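Local coordinates for protein Alpha/beta hydrolase (PDB 4R1D) that is a calcium-binding alpha/beta hydrolase, probably a lipase effector of the type VI secretion system in Pseudomonas aeruginosa that an immunity protein holds in check, at residues A[132-137]-A[201-206]; A[340-345]-A[442-447]; A[431-436]-A[516-521]. All coordinates share one frame; numbering follows the deposited sequence.

Contact 1 of 3, residues A[132-137]-A[201-206]. With CA (calcium ion), chain C.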
loop_
_atom_site.group_PDB
_atom_site.type_symbol
_atom_site.label_atom_id
_atom_site.label_comp_id
_atom_site.label_asym_id
_atom_site.label_seq_id
_atom_site.Cartn_x
_atom_site.Cartn_y
_atom_site.Cartn_z
ATOM N N ARG A 132 -2.144 -20.864 -4.327
ATOM C CA ARG A 132 -1.400 -19.839 -5.059
ATOM C C ARG A 132 -2.230 -19.310 -6.236
ATOM O O ARG A 132 -2.349 -18.102 -6.442
ATOM C CB ARG A 132 -0.053 -20.406 -5.529
ATOM C CG ARG A 132 0.741 -19.533 -6.478
ATOM C CD ARG A 132 1.881 -18.808 -5.789
ATOM N NE ARG A 132 2.552 -19.565 -4.724
ATOM C CZ ARG A 132 2.981 -18.983 -3.609
ATOM N NH1 ARG A 132 2.794 -17.675 -3.460
ATOM N NH2 ARG A 132 3.573 -19.676 -2.646
ATOM N N LEU A 133 -2.824 -20.219 -7.004
ATOM C CA LEU A 133 -3.700 -19.820 -8.099
ATOM C C LEU A 133 -4.866 -18.985 -7.593
ATOM O O LEU A 133 -5.324 -18.066 -8.279
ATOM C CB LEU A 133 -4.228 -21.042 -8.850
ATOM C CG LEU A 133 -3.198 -21.640 -9.806
ATOM C CD1 LEU A 133 -3.690 -22.977 -10.366
ATOM C CD2 LEU A 133 -2.869 -20.658 -10.928
ATOM N N ARG A 134 -5.343 -19.311 -6.398
ATOM C CA ARG A 134 -6.446 -18.561 -5.792
ATOM C C ARG A 134 -5.981 -17.210 -5.244
ATOM O O ARG A 134 -6.792 -16.454 -4.714
ATOM C CB ARG A 134 -7.086 -19.342 -4.645
ATOM C CG ARG A 134 -7.648 -20.705 -5.011
ATOM C CD ARG A 134 -9.058 -20.629 -5.522
ATOM N NE ARG A 134 -9.678 -21.954 -5.460
ATOM C CZ ARG A 134 -10.261 -22.441 -4.370
ATOM N NH1 ARG A 134 -10.315 -21.700 -3.262
ATOM N NH2 ARG A 134 -10.789 -23.665 -4.387
ATOM N N GLY A 135 -4.680 -16.935 -5.331
ATOM C CA GLY A 135 -4.138 -15.649 -4.904
ATOM C C GLY A 135 -3.857 -15.487 -3.416
ATOM O O GLY A 135 -3.632 -14.370 -2.927
ATOM N N TRP A 136 -3.839 -16.589 -2.681
ATOM C CA TRP A 136 -3.671 -16.491 -1.235
ATOM C C TRP A 136 -2.274 -16.000 -0.837
ATOM O O TRP A 136 -2.063 -15.606 0.304
ATOM C CB TRP A 136 -3.954 -17.826 -0.553
ATOM C CG TRP A 136 -5.383 -18.299 -0.643
ATOM C CD1 TRP A 136 -6.350 -17.898 -1.529
ATOM C CD2 TRP A 136 -5.986 -19.285 0.190
ATOM N NE1 TRP A 136 -7.530 -18.575 -1.276
ATOM C CE2 TRP A 136 -7.326 -19.432 -0.227
ATOM C CE3 TRP A 136 -5.522 -20.055 1.258
ATOM C CZ2 TRP A 136 -8.203 -20.327 0.383
ATOM C CZ3 TRP A 136 -6.397 -20.941 1.867
ATOM C CH2 TRP A 136 -7.720 -21.071 1.423
ATOM N N GLY A 137 -1.332 -16.020 -1.784
ATOM C CA GLY A 137 0.012 -15.540 -1.515
ATOM C C GLY A 137 0.146 -14.050 -1.782
ATOM O O GLY A 137 1.247 -13.511 -1.794
ATOM N N GLN A 201 -21.064 -24.887 -4.550
ATOM C CA GLN A 201 -19.648 -25.111 -4.273
ATOM C C GLN A 201 -18.948 -23.771 -4.073
ATOM O O GLN A 201 -18.788 -22.989 -5.019
ATOM C CB GLN A 201 -18.974 -25.897 -5.405
ATOM C CG GLN A 201 -19.508 -27.317 -5.592
ATOM C CD GLN A 201 -20.856 -27.359 -6.297
ATOM O OE1 GLN A 201 -21.257 -26.395 -6.945
ATOM N NE2 GLN A 201 -21.561 -28.477 -6.170
ATOM N N PHE A 202 -18.546 -23.495 -2.838
ATOM C CA PHE A 202 -17.897 -22.232 -2.532
ATOM C C PHE A 202 -16.403 -22.419 -2.695
ATOM O O PHE A 202 -15.866 -23.448 -2.309
ATOM C CB PHE A 202 -18.198 -21.806 -1.099
ATOM C CG PHE A 202 -19.662 -21.628 -0.810
ATOM C CD1 PHE A 202 -20.254 -20.375 -0.905
ATOM C CD2 PHE A 202 -20.452 -22.712 -0.448
ATOM C CE1 PHE A 202 -21.603 -20.208 -0.636
ATOM C CE2 PHE A 202 -21.808 -22.549 -0.180
ATOM C CZ PHE A 202 -22.378 -21.298 -0.268
ATOM N N ASP A 203 -15.743 -21.430 -3.280
ATOM C CA ASP A 203 -14.282 -21.389 -3.363
ATOM C C ASP A 203 -13.840 -19.977 -2.985
ATOM O O ASP A 203 -14.413 -19.003 -3.477
ATOM C CB ASP A 203 -13.813 -21.634 -4.795
ATOM C CG ASP A 203 -13.932 -23.086 -5.230
ATOM O OD1 ASP A 203 -13.873 -23.995 -4.378
ATOM O OD2 ASP A 203 -14.052 -23.314 -6.453
ATOM N N VAL A 204 -12.823 -19.865 -2.140
ATOM C CA VAL A 204 -12.348 -18.544 -1.712
ATOM C C VAL A 204 -11.202 -18.066 -2.599
ATOM O O VAL A 204 -10.170 -18.730 -2.689
ATOM C CB VAL A 204 -11.847 -18.571 -0.262
ATOM C CG1 VAL A 204 -11.376 -17.175 0.167
ATOM C CG2 VAL A 204 -12.958 -19.089 0.689
ATOM N N TRP A 205 -11.388 -16.905 -3.227
ATOM C CA TRP A 205 -10.371 -16.289 -4.072
ATOM C C TRP A 205 -9.919 -15.013 -3.383
ATOM O O TRP A 205 -10.708 -14.365 -2.708
ATOM C CB TRP A 205 -10.952 -15.951 -5.445
ATOM C CG TRP A 205 -11.316 -17.169 -6.229
ATOM C CD1 TRP A 205 -12.410 -17.964 -6.041
ATOM C CD2 TRP A 205 -10.589 -17.734 -7.329
ATOM N NE1 TRP A 205 -12.412 -18.988 -6.964
ATOM C CE2 TRP A 205 -11.300 -18.874 -7.758
ATOM C CE3 TRP A 205 -9.403 -17.388 -7.990
ATOM C CZ2 TRP A 205 -10.872 -19.668 -8.824
ATOM C CZ3 TRP A 205 -8.975 -18.178 -9.049
ATOM C CH2 TRP A 205 -9.706 -19.311 -9.450
ATOM N N CYS A 206 -8.652 -14.660 -3.549
ATOM C CA CYS A 206 -8.066 -13.564 -2.783
ATOM C C CYS A 206 -7.794 -12.351 -3.662
ATOM O O CYS A 206 -6.859 -12.360 -4.468
ATOM C CB CYS A 206 -6.763 -14.017 -2.146
ATOM S SG CYS A 206 -6.039 -12.806 -1.007
HETATM CA CA CA C . -14.145 -25.104 -2.190
HETATM O O HOH W 1 -12.158 -26.441 -3.133
HETATM O O HOH W 2 -15.441 -26.799 -3.740
#

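Contact 2 of 3, residues A[340-345]-A[442-447]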
loop_
_atom_site.group_PDB
_atom_site.type_symbol
_atom_site.label_atom_id
_atom_site.label_comp_id
_atom_site.label_asym_id
_atom_site.label_seq_id
_atom_site.Cartn_x
_atom_site.Cartn_y
_atom_site.Cartn_z
ATOM N N PHE A 340 -8.547 17.460 19.868
ATOM C CA PHE A 340 -8.777 18.371 20.988
ATOM C C PHE A 340 -7.496 19.010 21.498
ATOM O O PHE A 340 -6.516 18.326 21.787
ATOM C CB PHE A 340 -9.460 17.629 22.142
ATOM C CG PHE A 340 -10.717 16.916 21.747
ATOM C CD1 PHE A 340 -11.926 17.591 21.691
ATOM C CD2 PHE A 340 -10.691 15.567 21.424
ATOM C CE1 PHE A 340 -13.088 16.939 21.336
ATOM C CE2 PHE A 340 -11.842 14.902 21.064
ATOM C CZ PHE A 340 -13.056 15.587 21.020
ATOM N N LEU A 341 -7.516 20.334 21.634
ATOM C CA LEU A 341 -6.405 21.058 22.215
ATOM C C LEU A 341 -6.798 21.428 23.643
ATOM O O LEU A 341 -7.714 22.222 23.843
ATOM C CB LEU A 341 -6.124 22.321 21.402
ATOM C CG LEU A 341 -5.209 22.236 20.169
ATOM C CD1 LEU A 341 -5.318 20.917 19.401
ATOM C CD2 LEU A 341 -5.432 23.428 19.247
ATOM N N CYS A 342 -6.115 20.840 24.624
ATOM C CA CYS A 342 -6.507 20.965 26.033
ATOM C C CYS A 342 -5.387 21.554 26.873
ATOM O O CYS A 342 -4.215 21.503 26.490
ATOM C CB CYS A 342 -6.864 19.594 26.609
ATOM S SG CYS A 342 -8.209 18.743 25.762
ATOM N N ASP A 343 -5.746 22.100 28.033
ATOM C CA ASP A 343 -4.749 22.607 28.961
ATOM C C ASP A 343 -4.268 21.493 29.899
ATOM O O ASP A 343 -4.714 20.344 29.793
ATOM C CB ASP A 343 -5.285 23.813 29.752
ATOM C CG ASP A 343 -6.472 23.466 30.648
ATOM O OD1 ASP A 343 -6.632 22.292 31.048
ATOM O OD2 ASP A 343 -7.249 24.388 30.977
ATOM N N ALA A 344 -3.365 21.843 30.813
ATOM C CA ALA A 344 -2.787 20.883 31.754
ATOM C C ALA A 344 -3.830 20.138 32.587
ATOM O O ALA A 344 -3.590 19.014 33.024
ATOM C CB ALA A 344 -1.775 21.575 32.664
ATOM N N GLN A 345 -4.985 20.760 32.810
ATOM C CA GLN A 345 -6.056 20.119 33.574
ATOM C C GLN A 345 -6.983 19.284 32.687
ATOM O O GLN A 345 -7.975 18.731 33.162
ATOM C CB GLN A 345 -6.876 21.162 34.343
ATOM C CG GLN A 345 -6.119 21.864 35.466
ATOM C CD GLN A 345 -4.926 22.658 34.966
ATOM O OE1 GLN A 345 -5.080 23.691 34.312
ATOM N NE2 GLN A 345 -3.728 22.173 35.264
ATOM N N ASP A 442 -9.968 9.831 20.811
ATOM C CA ASP A 442 -9.834 11.257 21.082
ATOM C C ASP A 442 -8.380 11.593 20.901
ATOM O O ASP A 442 -7.524 11.063 21.611
ATOM C CB ASP A 442 -10.256 11.611 22.513
ATOM C CG ASP A 442 -11.737 11.421 22.744
ATOM O OD1 ASP A 442 -12.507 11.538 21.771
ATOM O OD2 ASP A 442 -12.140 11.159 23.897
ATOM N N LEU A 443 -8.090 12.452 19.933
ATOM C CA LEU A 443 -6.727 12.816 19.651
ATOM C C LEU A 443 -6.498 14.099 20.431
ATOM O O LEU A 443 -7.052 15.138 20.088
ATOM C CB LEU A 443 -6.543 13.043 18.154
ATOM C CG LEU A 443 -5.126 12.915 17.592
ATOM C CD1 LEU A 443 -4.153 13.758 18.400
ATOM C CD2 LEU A 443 -4.699 11.465 17.593
ATOM N N ILE A 444 -5.691 14.017 21.482
ATOM C CA ILE A 444 -5.542 15.134 22.414
ATOM C C ILE A 444 -4.128 15.688 22.477
ATOM O O ILE A 444 -3.178 14.964 22.742
ATOM C CB ILE A 444 -5.934 14.710 23.840
ATOM C CG1 ILE A 444 -7.380 14.211 23.876
ATOM C CG2 ILE A 444 -5.721 15.872 24.816
ATOM C CD1 ILE A 444 -7.640 13.207 25.016
ATOM N N TRP A 445 -4.000 16.990 22.229
ATOM C CA TRP A 445 -2.752 17.696 22.460
ATOM C C TRP A 445 -2.948 18.398 23.790
ATOM O O TRP A 445 -3.804 19.276 23.904
ATOM C CB TRP A 445 -2.543 18.778 21.408
ATOM C CG TRP A 445 -1.994 18.338 20.079
ATOM C CD1 TRP A 445 -2.691 18.204 18.905
ATOM C CD2 TRP A 445 -0.629 18.046 19.770
ATOM N NE1 TRP A 445 -1.841 17.832 17.890
ATOM C CE2 TRP A 445 -0.571 17.727 18.395
ATOM C CE3 TRP A 445 0.551 18.022 20.519
ATOM C CZ2 TRP A 445 0.619 17.379 17.759
ATOM C CZ3 TRP A 445 1.732 17.679 19.885
ATOM C CH2 TRP A 445 1.755 17.350 18.519
ATOM N N LYS A 446 -2.172 18.011 24.790
ATOM C CA LYS A 446 -2.315 18.595 26.117
ATOM C C LYS A 446 -1.109 19.473 26.424
ATOM O O LYS A 446 0.033 19.037 26.304
ATOM C CB LYS A 446 -2.457 17.481 27.154
ATOM C CG LYS A 446 -2.643 17.973 28.570
ATOM C CD LYS A 446 -2.655 16.817 29.551
ATOM C CE LYS A 446 -4.020 16.168 29.627
ATOM N NZ LYS A 446 -4.154 15.339 30.863
ATOM N N GLY A 447 -1.360 20.727 26.795
ATOM C CA GLY A 447 -0.280 21.660 27.058
ATOM C C GLY A 447 -0.637 23.077 26.645
ATOM O O GLY A 447 -1.777 23.349 26.282
#

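Contact 3 of 3, residues A[431-436]-A[516-521]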
loop_
_atom_site.group_PDB
_atom_site.type_symbol
_atom_site.label_atom_id
_atom_site.label_comp_id
_atom_site.label_asym_id
_atom_site.label_seq_id
_atom_site.Cartn_x
_atom_site.Cartn_y
_atom_site.Cartn_z
ATOM N N TYR A 431 -17.608 -5.479 13.705
ATOM C CA TYR A 431 -16.533 -4.571 14.062
ATOM C C TYR A 431 -16.208 -4.685 15.548
ATOM O O TYR A 431 -17.005 -5.215 16.322
ATOM C CB TYR A 431 -16.907 -3.127 13.692
ATOM C CG TYR A 431 -18.149 -2.614 14.390
ATOM C CD1 TYR A 431 -19.414 -3.061 14.022
ATOM C CD2 TYR A 431 -18.054 -1.681 15.423
ATOM C CE1 TYR A 431 -20.559 -2.593 14.668
ATOM C CE2 TYR A 431 -19.184 -1.207 16.061
ATOM C CZ TYR A 431 -20.430 -1.663 15.682
ATOM O OH TYR A 431 -21.559 -1.189 16.326
ATOM N N GLY A 432 -15.025 -4.211 15.923
ATOM C CA GLY A 432 -14.565 -4.244 17.304
ATOM C C GLY A 432 -14.874 -2.931 17.998
ATOM O O GLY A 432 -14.443 -1.862 17.558
ATOM N N ALA A 433 -15.634 -3.019 19.084
ATOM C CA ALA A 433 -16.035 -1.848 19.834
ATOM C C ALA A 433 -15.736 -2.107 21.300
ATOM O O ALA A 433 -16.577 -2.621 22.032
ATOM C CB ALA A 433 -17.505 -1.587 19.643
ATOM N N ASP A 434 -14.531 -1.755 21.723
ATOM C CA ASP A 434 -14.094 -2.113 23.062
ATOM C C ASP A 434 -13.388 -0.946 23.705
ATOM O O ASP A 434 -12.460 -0.370 23.131
ATOM C CB ASP A 434 -13.168 -3.323 23.016
ATOM C CG ASP A 434 -13.038 -4.003 24.361
ATOM O OD1 ASP A 434 -12.362 -3.446 25.249
ATOM O OD2 ASP A 434 -13.613 -5.097 24.537
ATOM N N ASP A 435 -13.831 -0.594 24.908
ATOM C CA ASP A 435 -13.263 0.557 25.595
ATOM C C ASP A 435 -11.889 0.287 26.209
ATOM O O ASP A 435 -11.259 1.208 26.721
ATOM C CB ASP A 435 -14.245 1.092 26.638
ATOM C CG ASP A 435 -15.308 1.980 26.018
ATOM O OD1 ASP A 435 -14.942 2.868 25.218
ATOM O OD2 ASP A 435 -16.505 1.792 26.320
ATOM N N SER A 436 -11.408 -0.956 26.131
ATOM C CA SER A 436 -10.033 -1.244 26.555
ATOM C C SER A 436 -9.020 -1.052 25.422
ATOM O O SER A 436 -7.836 -1.349 25.573
ATOM C CB SER A 436 -9.906 -2.645 27.164
ATOM O OG SER A 436 -9.914 -3.643 26.156
ATOM N N SER A 516 -25.447 -5.944 11.658
ATOM C CA SER A 516 -24.249 -5.313 12.220
ATOM C C SER A 516 -23.923 -5.955 13.573
ATOM O O SER A 516 -24.747 -5.941 14.504
ATOM C CB SER A 516 -24.451 -3.796 12.362
ATOM O OG SER A 516 -23.322 -3.158 12.942
ATOM N N PHE A 517 -22.734 -6.541 13.669
ATOM C CA PHE A 517 -22.290 -7.213 14.893
ATOM C C PHE A 517 -21.264 -6.381 15.639
ATOM O O PHE A 517 -20.147 -6.139 15.149
ATOM C CB PHE A 517 -21.740 -8.605 14.578
ATOM C CG PHE A 517 -22.751 -9.515 13.945
ATOM C CD1 PHE A 517 -23.058 -9.401 12.597
ATOM C CD2 PHE A 517 -23.408 -10.474 14.701
ATOM C CE1 PHE A 517 -23.989 -10.216 12.008
ATOM C CE2 PHE A 517 -24.346 -11.296 14.124
ATOM C CZ PHE A 517 -24.639 -11.177 12.768
ATOM N N ARG A 518 -21.660 -5.940 16.832
ATOM C CA ARG A 518 -20.850 -5.043 17.631
ATOM C C ARG A 518 -20.074 -5.882 18.655
ATOM O O ARG A 518 -20.610 -6.291 19.689
ATOM C CB ARG A 518 -21.773 -4.033 18.305
ATOM C CG ARG A 518 -21.128 -2.925 19.139
ATOM C CD ARG A 518 -22.273 -2.003 19.593
ATOM N NE ARG A 518 -21.880 -0.870 20.430
ATOM C CZ ARG A 518 -21.505 0.322 19.974
ATOM N NH1 ARG A 518 -21.416 0.549 18.665
ATOM N NH2 ARG A 518 -21.201 1.292 20.837
ATOM N N HIS A 519 -18.815 -6.167 18.346
ATOM C CA HIS A 519 -18.043 -7.115 19.151
ATOM C C HIS A 519 -17.202 -6.408 20.212
ATOM O O HIS A 519 -16.575 -5.391 19.948
ATOM C CB HIS A 519 -17.160 -8.008 18.262
ATOM C CG HIS A 519 -17.943 -8.935 17.383
ATOM N ND1 HIS A 519 -17.568 -9.233 16.090
ATOM C CD2 HIS A 519 -19.075 -9.638 17.617
ATOM C CE1 HIS A 519 -18.442 -10.068 15.560
ATOM N NE2 HIS A 519 -19.370 -10.329 16.464
ATOM N N GLY A 520 -17.174 -6.963 21.417
ATOM C CA GLY A 520 -16.378 -6.370 22.471
ATOM C C GLY A 520 -17.215 -5.752 23.576
ATOM O O GLY A 520 -18.429 -5.947 23.640
ATOM N N SER A 521 -16.555 -4.978 24.429
ATOM C CA SER A 521 -17.164 -4.490 25.659
ATOM C C SER A 521 -18.394 -3.604 25.443
ATOM O O SER A 521 -19.273 -3.534 26.311
ATOM C CB SER A 521 -16.123 -3.741 26.485
ATOM O OG SER A 521 -15.898 -2.447 25.950
HETATM O O HOH W 3 -17.330 -0.582 27.301
#

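Contact 1 of 3, residues A[132-137]-A[201-206]
R134 bends at chi2 (-86°), and this bend lays CD over the indole of W205 and sends the guanidinium on toward D203. CD sits 3.7 Å from the centroid of the W205 six-membered ring, over its face, as a CH-pi contact. W136 has CG anti to its carbonyl carbon (chi1 -66°), which turns NE1 toward strand 201-206. V204 O is gripped twice. R134 NH1 donates to it at 3.0 Å and W136 NE1 donates to it at 3.0 Å, the latter nearly straight at 165°. The two donors come from opposite faces of the carbonyl plane. The backbone adds one bond, from C206 N to R134 O at 2.8 Å. G135 ends helix 128-133 with positive phi in a Schellman motif, and its O rests against C206 CB.

D203 lies over one face of the R134 guanidinium. R134 NH2 is 3.1 Å from D203 OD1, the oxygen on the calcium ion. The pair R134 NH2 and D203 OD2, at 3.9 Å, is a long salt bridge of charges only, in which no N-H points at the oxygen. The closer salt-bridge partner of R134 is E152, met through NH1. D203 OD2 is instead hydrogen-bonded to Y234. D203 OD1 binds the calcium ion at 2.5 Å and F202 O binds it at 2.4 Å; E152 and D156 add further ligands. R134 thus belongs to the second shell of the metal site. Its charge would be expected to offset part of the negative charge of the calcium-binding carboxylates.

Contact 2 of 3, residues A[340-345]-A[442-447]
F340 N donates to L443 O at 2.8 Å, the shortest polar bond between the two strands. It is almost straight, at 174°. W445 N then donates a hydrogen bond to F340 O, and C342 N to W445 O at 2.9 Å. G447 N closes the ladder on C342 O at 3.0 Å, just past the end of strand 443-446. The bonds alternate between the strands in the parallel manner, and I444 CA and K446 CA add CA-H...O contacts to F340 O and C342 O.

L341 and W445 share one face of the sheet. Their side chains lie side by side and point the same way, with L341 CD1 3.8 Å from W445 CD1. The indole N of W445 is bonded to Y291. F340, C342, I444 and K446 occupy the other face. There C342 SG meets I444 CG2 at 3.9 Å. The F340 ring reaches back to D442, with CE2 3.5 Å from D442 OD1 and the ring and carboxylate planes 89° apart. D442 is held by a salt bridge to R333. K446 has CG anti to the backbone N (chi1 -179°), which brings CG to 3.4 Å from D343 O.

Strand 477-479 pairs with 443-446, and 358-359 with 339-342. This is the parallel central pair of a small mixed beta-sheet, separate from the main sheet of the hydrolase fold.

Contact 3 of 3, residues A[431-436]-A[516-521]
Y431, S521 and R518 are among the residues that bury most surface where strand 427-432 of the parallel alpha/beta-hydrolase sheet pairs with the outermost strand 515-519 and both run into loops. Y431 N donates to F517 O, H519 N to Y431 O, and A433 N to H519 O at 2.7 Å.

The Y431 ring lies across R518, whose CA sits over its face, 4.2 Å from the centroid. The tyrosine hydroxyl lies alongside the extended R518 chain, near CB, CG and CD. NH1, turned by chi4 of 88°, donates to Y431 OH at 2.9 Å, with OH in the guanidinium plane and the ring plane 73° from it. Y431 OH and S516 OG are both hydrogen-bonded to E182, and R518 NH1 also reaches Q506. S516 OG lies at the tyrosine edge, 3.3 Å from Y431 CE1.

Beyond the strands S521 and D434 lock the two loops. S521 N donates to D434 OD2 at 2.9 Å, from above the carboxylate plane. D434 OD1 accepts from S436 N, an Asx turn, and from S436 OG. S521 has chi1 77°, which turns OG toward the other loop, where it accepts a nearly straight bond of 3.0 Å from D435 N.

In the fold
Contacts 1 and 3 lie on the same six-stranded parallel sheet, at its two outermost strands, 201-206 and 515-519. Their centres are 29 Å apart. Contact 2 belongs to the separate mixed sheet, and its centre is 47 Å from that of contact 1, on the opposite side of the chain's centre. Contacts 2 and 3 are linked by sequence, since strands 427-432 and 443-446 follow each other. All three are largely buried, each with one or two exposed residues. Contact 1 joins a helix end to a strand beside a metal, mainly through side chains, with one backbone bond. Contact 2 relies on backbone pairing and apolar groups. Contact 3 combines strand pairing with polar side-chain bonds.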